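Local coordinates for protein alginate lyase (Aplysia kurodai, PDB 5GMT) that probably cleaves alginate by elimination, as a polysaccharide lyase family 14 enzyme with specificity for polymannuronate, at residues R60-E64 with H74-G78. Residues are numbered along the deposited sequence; the frame is centred on the assembly and turned at random.
Sequences RIFYE and HRGAG
E64 and H74 grip each other twice, once through the main chain and once through their side chains. The amide of E64 gives an almost straight bond to the carbonyl oxygen of H74 (N to O 3.0 Å, 172° at the hydrogen). From CB outward, the E64 side chain first rests on H74, CB lying 3.5 Å from the carbonyl oxygen and 3.7 Å from CB of that residue; CG stands anti to the backbone N (chi1 -169°), and a bend at chi2 brings OE2 to the ND1 edge of the imidazole. At the tip, OE2 accepts from ND1 of H74 at 3.0 Å, while OE1 stays farther from ND1, at 4.0 Å. This bond is bent, and ND1 meets OE2 from above the carboxylate plane, which stands 88° to the ring. With lysine in place of E64, H74 ND1 would probably lose its acceptor and the imidazole would be freer to turn.

F62 lies on another side of H74, its CE2 3.8 Å from the histidine CB; the two rings are oblique. The E64 amide nitrogen sits over the centre of the F62 ring. Next along, Y63 brings its ring edge to the carbonyl oxygen of R75, while its hydroxyl is hydrogen-bonded to T246 and S263. I61 uses both branches: CG2 touches CA of G76 at 3.7 Å and CD1 reaches CB of A77. Between the segments, OG of S46 bonds both the F62 carbonyl and the G76 amide.

Strands 58-63 and 76-81 belong to different antiparallel sheets, and I61 also touches F244 and T246 of strand 238-247, consistent with packing between the two sheets of a concanavalin-like β-sandwich. The E64–H74 pair joins the two ends of the connection between these strands.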
# COMPACT_ATOMS: atom_id res chain seq x y z
N ARG A 60 -14.50 -0.71 -5.79
CA ARG A 60 -14.44 -2.17 -5.81
C ARG A 60 -13.47 -2.63 -6.87
O ARG A 60 -13.52 -2.18 -8.00
CB ARG A 60 -15.82 -2.79 -6.06
CG ARG A 60 -15.85 -4.30 -5.80
CD ARG A 60 -17.14 -4.97 -6.29
NE ARG A 60 -17.12 -5.17 -7.74
CZ ARG A 60 -18.09 -5.76 -8.44
NH1 ARG A 60 -19.18 -6.21 -7.85
NH2 ARG A 60 -17.95 -5.90 -9.76
N ILE A 61 -12.59 -3.55 -6.47
CA ILE A 61 -11.63 -4.14 -7.38
C ILE A 61 -11.93 -5.63 -7.54
O ILE A 61 -12.05 -6.36 -6.55
CB ILE A 61 -10.17 -3.98 -6.86
CG1 ILE A 61 -9.88 -2.51 -6.50
CG2 ILE A 61 -9.19 -4.53 -7.89
CD1 ILE A 61 -10.02 -1.53 -7.67
N PHE A 62 -12.02 -6.07 -8.79
CA PHE A 62 -12.30 -7.45 -9.12
C PHE A 62 -11.02 -8.17 -9.56
O PHE A 62 -10.29 -7.66 -10.41
CB PHE A 62 -13.35 -7.50 -10.23
CG PHE A 62 -13.51 -8.85 -10.86
CD1 PHE A 62 -13.84 -9.95 -10.08
CD2 PHE A 62 -13.36 -9.01 -12.22
CE1 PHE A 62 -14.02 -11.19 -10.65
CE2 PHE A 62 -13.52 -10.25 -12.81
CZ PHE A 62 -13.86 -11.34 -12.02
N TYR A 63 -10.74 -9.32 -8.95
CA TYR A 63 -9.65 -10.18 -9.38
C TYR A 63 -10.25 -11.47 -9.90
O TYR A 63 -10.81 -12.27 -9.15
CB TYR A 63 -8.67 -10.51 -8.24
CG TYR A 63 -8.39 -9.40 -7.25
CD1 TYR A 63 -7.21 -8.65 -7.30
CD2 TYR A 63 -9.30 -9.13 -6.23
CE1 TYR A 63 -6.97 -7.65 -6.38
CE2 TYR A 63 -9.07 -8.13 -5.31
CZ TYR A 63 -7.90 -7.39 -5.39
OH TYR A 63 -7.68 -6.41 -4.46
N GLU A 64 -10.11 -11.68 -11.20
CA GLU A 64 -10.64 -12.87 -11.83
C GLU A 64 -9.88 -14.10 -11.35
O GLU A 64 -8.68 -14.04 -11.12
CB GLU A 64 -10.52 -12.73 -13.33
CG GLU A 64 -11.25 -13.76 -14.12
CD GLU A 64 -11.73 -13.19 -15.43
OE1 GLU A 64 -12.95 -13.33 -15.72
OE2 GLU A 64 -10.90 -12.58 -16.15
N HIS A 74 -8.48 -8.30 -16.02
CA HIS A 74 -9.12 -8.40 -14.71
C HIS A 74 -8.18 -8.91 -13.63
O HIS A 74 -8.52 -9.85 -12.91
CB HIS A 74 -10.35 -9.31 -14.78
CG HIS A 74 -11.29 -8.97 -15.90
ND1 HIS A 74 -11.50 -9.81 -16.97
CD2 HIS A 74 -12.04 -7.87 -16.13
CE1 HIS A 74 -12.35 -9.24 -17.81
NE2 HIS A 74 -12.69 -8.06 -17.32
N ARG A 75 -7.01 -8.29 -13.50
CA ARG A 75 -6.02 -8.76 -12.54
C ARG A 75 -5.86 -7.82 -11.34
O ARG A 75 -5.05 -8.08 -10.46
CB ARG A 75 -4.66 -8.96 -13.21
CG ARG A 75 -3.98 -7.63 -13.57
CD ARG A 75 -2.58 -7.85 -14.12
NE ARG A 75 -1.92 -6.59 -14.48
CZ ARG A 75 -2.23 -5.87 -15.55
NH1 ARG A 75 -3.20 -6.27 -16.36
NH2 ARG A 75 -1.58 -4.74 -15.80
N GLY A 76 -6.65 -6.75 -11.30
CA GLY A 76 -6.56 -5.77 -10.23
C GLY A 76 -6.35 -4.38 -10.78
O GLY A 76 -6.67 -4.12 -11.94
N ALA A 77 -5.81 -3.47 -9.97
CA ALA A 77 -5.63 -2.10 -10.43
C ALA A 77 -4.54 -1.36 -9.67
O ALA A 77 -4.10 -1.79 -8.60
CB ALA A 77 -6.94 -1.34 -10.32
N GLY A 78 -4.09 -0.24 -10.23
CA GLY A 78 -3.01 0.50 -9.61
C GLY A 78 -2.98 1.94 -10.08
O GLY A 78 -3.35 2.24 -11.22